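Local coordinates for enoyl-CoA hydratase (Geobacillus kaustophilus, PDB 2PPY), which probably catalyses the reversible hydration of enoyl-CoA thioesters in fatty acid beta-oxidation, at residues K64-G69 with G110-G115; G116-L121 with I135-V140. One frame throughout, in Å; residues are numbered along the deposited sequence.

Contact 1. Residues K64-G69 with G110-G115; sequences KFFSAG and GHTVGG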
loop_
_atom_site.group_PDB
_atom_site.type_symbol
_atom_site.label_atom_id
_atom_site.label_comp_id
_atom_site.label_asym_id
_atom_site.label_seq_id
_atom_site.Cartn_x
_atom_site.Cartn_y
_atom_site.Cartn_z
ATOM N N LYS A 64 30.440 -27.777 -6.575
ATOM C CA LYS A 64 29.290 -28.055 -5.713
ATOM C C LYS A 64 28.489 -26.865 -5.189
ATOM O O LYS A 64 27.569 -27.049 -4.389
ATOM C CB LYS A 64 29.751 -28.889 -4.514
ATOM C CG LYS A 64 30.515 -30.153 -4.884
ATOM C CD LYS A 64 29.618 -31.152 -5.597
ATOM C CE LYS A 64 30.369 -32.428 -5.943
ATOM N NZ LYS A 64 29.487 -33.428 -6.612
ATOM N N PHE A 65 28.819 -25.654 -5.625
ATOM C CA PHE A 65 28.105 -24.480 -5.134
ATOM C C PHE A 65 27.678 -23.492 -6.199
ATOM O O PHE A 65 28.369 -23.294 -7.198
ATOM C CB PHE A 65 28.961 -23.672 -4.151
ATOM C CG PHE A 65 29.371 -24.415 -2.914
ATOM C CD1 PHE A 65 30.233 -25.504 -2.984
ATOM C CD2 PHE A 65 28.956 -23.972 -1.665
ATOM C CE1 PHE A 65 30.675 -26.136 -1.828
ATOM C CE2 PHE A 65 29.393 -24.600 -0.502
ATOM C CZ PHE A 65 30.255 -25.679 -0.584
ATOM N N PHE A 66 26.524 -22.875 -5.970
ATOM C CA PHE A 66 26.055 -21.812 -6.843
ATOM C C PHE A 66 26.723 -20.671 -6.080
ATOM O O PHE A 66 27.494 -19.893 -6.637
ATOM C CB PHE A 66 24.535 -21.657 -6.781
ATOM C CG PHE A 66 24.035 -20.392 -7.422
ATOM C CD1 PHE A 66 24.089 -20.225 -8.798
ATOM C CD2 PHE A 66 23.551 -19.346 -6.641
ATOM C CE1 PHE A 66 23.671 -19.040 -9.391
ATOM C CE2 PHE A 66 23.130 -18.156 -7.222
ATOM C CZ PHE A 66 23.192 -18.003 -8.603
ATOM N N SER A 67 26.436 -20.627 -4.778
ATOM C CA SER A 67 26.997 -19.638 -3.862
ATOM C C SER A 67 26.522 -19.891 -2.436
ATOM O O SER A 67 25.338 -20.164 -2.201
ATOM C CB SER A 67 26.605 -18.218 -4.280
ATOM O OG SER A 67 27.055 -17.278 -3.320
ATOM N N ALA A 68 27.445 -19.802 -1.483
ATOM C CA ALA A 68 27.104 -20.014 -0.079
ATOM C C ALA A 68 26.866 -18.691 0.645
ATOM O O ALA A 68 26.847 -18.648 1.871
ATOM C CB ALA A 68 28.209 -20.801 0.619
ATOM N N GLY A 69 26.692 -17.611 -0.110
ATOM C CA GLY A 69 26.443 -16.323 0.513
ATOM C C GLY A 69 27.664 -15.448 0.734
ATOM O O GLY A 69 28.677 -15.579 0.048
ATOM N N GLY A 110 24.292 -26.105 -7.842
ATOM C CA GLY A 110 24.932 -26.502 -6.600
ATOM C C GLY A 110 24.258 -25.869 -5.399
ATOM O O GLY A 110 23.182 -25.290 -5.520
ATOM N N HIS A 111 24.892 -25.978 -4.236
ATOM C CA HIS A 111 24.343 -25.405 -3.015
ATOM C C HIS A 111 24.006 -23.936 -3.220
ATOM O O HIS A 111 24.835 -23.159 -3.704
ATOM C CB HIS A 111 25.342 -25.550 -1.862
ATOM C CG HIS A 111 25.580 -26.968 -1.441
ATOM N ND1 HIS A 111 26.842 -27.520 -1.366
ATOM C CD2 HIS A 111 24.720 -27.945 -1.072
ATOM C CE1 HIS A 111 26.745 -28.779 -0.970
ATOM N NE2 HIS A 111 25.471 -29.059 -0.786
ATOM N N THR A 112 22.782 -23.571 -2.844
ATOM C CA THR A 112 22.282 -22.203 -2.968
ATOM C C THR A 112 21.751 -21.788 -1.602
ATOM O O THR A 112 20.568 -21.957 -1.313
ATOM C CB THR A 112 21.135 -22.132 -4.005
ATOM O OG1 THR A 112 21.595 -22.648 -5.259
ATOM C CG2 THR A 112 20.673 -20.702 -4.204
ATOM N N VAL A 113 22.626 -21.246 -0.762
ATOM C CA VAL A 113 22.233 -20.859 0.583
ATOM C C VAL A 113 22.617 -19.439 0.979
ATOM O O VAL A 113 23.509 -18.830 0.385
ATOM C CB VAL A 113 22.818 -21.848 1.623
ATOM C CG1 VAL A 113 22.266 -23.248 1.374
ATOM C CG2 VAL A 113 24.336 -21.865 1.536
ATOM N N GLY A 114 21.934 -18.926 2.000
ATOM C CA GLY A 114 22.186 -17.577 2.478
ATOM C C GLY A 114 22.184 -16.581 1.338
ATOM O O GLY A 114 21.300 -16.608 0.482
ATOM N N GLY A 115 23.182 -15.705 1.326
ATOM C CA GLY A 115 23.290 -14.714 0.274
ATOM C C GLY A 115 23.176 -15.318 -1.109
ATOM O O GLY A 115 22.774 -14.639 -2.050
#
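K64-G69 and G110-G115 run side by side in the same direction, F65 pairing with H111 and S67 with T112 as parallel bridges whose register slips by one residue at a beta bulge. H111 O absorbs the slip by accepting from F66 N (2.8 Å) and S67 N (3.2 Å). Beyond it V113 N donates to S67 O (3.3 Å), and before it H111 N donates to K64 O (2.9 Å). On the face that carries F65, the edge of the H111 imidazole meets the phenyl ring in a T-shaped pair with planes at 74°, and H111 ND1 stands 3.8 Å above the plane of the F65 ring, over its centre. A chi1 of 167° sets the F66 ring opposite its backbone N and carries it away from 110-115, while F66 CB stays 3.5 Å from T112 OG1, a hydroxyl that donates to G110 O. Glycine suits both ends: a CB on G110 would collide with F65 N, and one on G69 with G115 N. Main-chain bonds therefore fix the loop, and bare glycines let its end lie against the start of helix 115-121, consistent with the crotonase oxyanion-hole region.

Contact 2. Residues G116-L121 with I135-V140; sequences GLEMAL and IGLPEV
The first turn of helix 115-121 faces the strand-and-loop segment 135-140 and probably brings together, as in other crotonases, the two active-site glutamates. L117 carries the apolar half of the contact, against I135, G136 and L137. Its CG stands opposite the backbone N (chi1 176°), which aims the fork at the strand, so that one methyl meets I135 and the other L137 and G136. L117 CD1 touches I135 CD1 at 3.8 Å, while L117 CD2 reaches L137 CD2 at 3.8 Å and also packs on the G136 carbonyl, 3.7 Å from G136 O. Both aliphatic partners cross L117 at about a right angle, and a branched leucine can serve them together. Putting an alanine here would probably open a gap between I135 and L137 and take away the methyls that pack on both. One residue along the helix, E118 lays its CG 4.0 Å from L137 CD2 and extends past it toward E139, which comes from the opposite direction with its chain bent at chi2. The carboxylate planes are 86° apart, and E118 OE1 lies 3.5 Å from E139 OE2, two acceptors with no bond between them. A water joins them, donating to E118 OE1 and to E139 OE2, at 2.7 Å each. The second oxygen of E118, OE2, accepts from T148 N and G150 N, which fixes the rotation of this carboxylate so that OE1 is held toward the water. Two glutamates sharing one water, one from a helix and one from the 3-10 turn that follows a short strand, are typical of enoyl-CoA hydratases of the crotonase fold, and E118 and E139 probably correspond to the two catalytic glutamates of that enzyme.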
loop_
_atom_site.group_PDB
_atom_site.type_symbol
_atom_site.label_atom_id
_atom_site.label_comp_id
_atom_site.label_asym_id
_atom_site.label_seq_id
_atom_site.Cartn_x
_atom_site.Cartn_y
_atom_site.Cartn_z
ATOM N N GLY A 116 23.534 -16.595 -1.241
ATOM C CA GLY A 116 23.444 -17.247 -2.535
ATOM C C GLY A 116 21.992 -17.361 -2.972
ATOM O O GLY A 116 21.651 -17.118 -4.134
ATOM N N LEU A 117 21.132 -17.739 -2.034
ATOM C CA LEU A 117 19.710 -17.867 -2.322
ATOM C C LEU A 117 19.111 -16.476 -2.502
ATOM O O LEU A 117 18.248 -16.263 -3.352
ATOM C CB LEU A 117 18.989 -18.596 -1.185
ATOM C CG LEU A 117 17.467 -18.684 -1.360
ATOM C CD1 LEU A 117 17.142 -19.294 -2.715
ATOM C CD2 LEU A 117 16.861 -19.514 -0.243
ATOM N N GLU A 118 19.581 -15.524 -1.707
ATOM C CA GLU A 118 19.071 -14.163 -1.805
ATOM C C GLU A 118 19.274 -13.613 -3.212
ATOM O O GLU A 118 18.390 -12.961 -3.762
ATOM C CB GLU A 118 19.750 -13.277 -0.760
ATOM C CG GLU A 118 19.431 -13.726 0.650
ATOM C CD GLU A 118 20.085 -12.876 1.706
ATOM O OE1 GLU A 118 21.329 -12.934 1.837
ATOM O OE2 GLU A 118 19.352 -12.151 2.408
HETATM N N MSE A 119 20.432 -13.886 -3.801
HETATM C CA MSE A 119 20.705 -13.428 -5.159
HETATM C C MSE A 119 19.734 -14.108 -6.114
HETATM O O MSE A 119 19.212 -13.484 -7.037
HETATM C CB MSE A 119 22.135 -13.786 -5.570
HETATM C CG MSE A 119 22.505 -13.335 -6.974
HETATM SE SE MSE A 119 24.302 -13.871 -7.473
HETATM C CE MSE A 119 25.221 -13.404 -5.839
ATOM N N ALA A 120 19.504 -15.399 -5.880
ATOM C CA ALA A 120 18.606 -16.197 -6.705
ATOM C C ALA A 120 17.150 -15.751 -6.558
ATOM O O ALA A 120 16.385 -15.798 -7.522
ATOM C CB ALA A 120 18.741 -17.670 -6.335
ATOM N N LEU A 121 16.775 -15.321 -5.354
ATOM C CA LEU A 121 15.411 -14.859 -5.094
ATOM C C LEU A 121 15.129 -13.559 -5.839
ATOM O O LEU A 121 13.984 -13.281 -6.201
ATOM C CB LEU A 121 15.189 -14.641 -3.590
ATOM C CG LEU A 121 15.048 -15.876 -2.688
ATOM C CD1 LEU A 121 15.078 -15.466 -1.216
ATOM C CD2 LEU A 121 13.747 -16.593 -3.010
ATOM N N ILE A 135 19.326 -25.865 -0.373
ATOM C CA ILE A 135 18.834 -24.528 -0.669
ATOM C C ILE A 135 18.091 -24.026 0.569
ATOM O O ILE A 135 17.229 -24.720 1.111
ATOM C CB ILE A 135 17.914 -24.531 -1.924
ATOM C CG1 ILE A 135 17.384 -23.120 -2.191
ATOM C CG2 ILE A 135 16.780 -25.530 -1.744
ATOM C CD1 ILE A 135 16.766 -22.960 -3.563
ATOM N N GLY A 136 18.458 -22.832 1.031
ATOM C CA GLY A 136 17.833 -22.255 2.209
ATOM C C GLY A 136 18.569 -21.032 2.737
ATOM O O GLY A 136 19.497 -20.532 2.102
ATOM N N LEU A 137 18.153 -20.555 3.907
ATOM C CA LEU A 137 18.750 -19.377 4.530
ATOM C C LEU A 137 19.182 -19.698 5.967
ATOM O O LEU A 137 18.406 -19.539 6.910
ATOM C CB LEU A 137 17.732 -18.236 4.533
ATOM C CG LEU A 137 17.175 -17.762 3.183
ATOM C CD1 LEU A 137 16.037 -16.781 3.417
ATOM C CD2 LEU A 137 18.270 -17.114 2.355
ATOM N N PRO A 138 20.433 -20.153 6.150
ATOM C CA PRO A 138 20.941 -20.497 7.480
ATOM C C PRO A 138 21.589 -19.378 8.301
ATOM O O PRO A 138 22.217 -19.656 9.319
ATOM C CB PRO A 138 21.923 -21.619 7.176
ATOM C CG PRO A 138 22.542 -21.148 5.902
ATOM C CD PRO A 138 21.352 -20.635 5.100
ATOM N N GLU A 139 21.427 -18.127 7.880
ATOM C CA GLU A 139 22.024 -16.992 8.589
ATOM C C GLU A 139 21.796 -16.957 10.100
ATOM O O GLU A 139 22.643 -16.468 10.851
ATOM C CB GLU A 139 21.534 -15.669 7.991
ATOM C CG GLU A 139 22.106 -15.358 6.621
ATOM C CD GLU A 139 21.265 -15.892 5.477
ATOM O OE1 GLU A 139 20.648 -16.970 5.622
ATOM O OE2 GLU A 139 21.239 -15.230 4.418
ATOM N N VAL A 140 20.652 -17.460 10.550
ATOM C CA VAL A 140 20.347 -17.455 11.974
ATOM C C VAL A 140 21.389 -18.233 12.788
ATOM O O VAL A 140 21.604 -17.943 13.965
ATOM C CB VAL A 140 18.947 -18.063 12.253
ATOM C CG1 VAL A 140 18.957 -19.563 11.978
ATOM C CG2 VAL A 140 18.543 -17.794 13.687
HETATM O O HOH W 1 22.618 -12.877 4.157
#

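How the contacts relate
From the N terminus, the chain leaves strand 55-60, passes through 64-69, and returns after helix 80-99 and strand 103-108 to 110-115, where contact 1 closes the longer loop. Helix 115-121 follows directly, then strand 125-129; segment 135-140 afterwards comes back on that helix, so contact 2 closes a much shorter loop. The two are in series and neither nests in nor crosses the other. Their centres are nevertheless only about 7 Å apart, because strand 135-136 pairs with strand 111-113: G114 N probably bonds to G136 O, and G136 N to T112 O. Strand 111-113 thus lies between 64-69 and 135-136, tying both to the start of the helix.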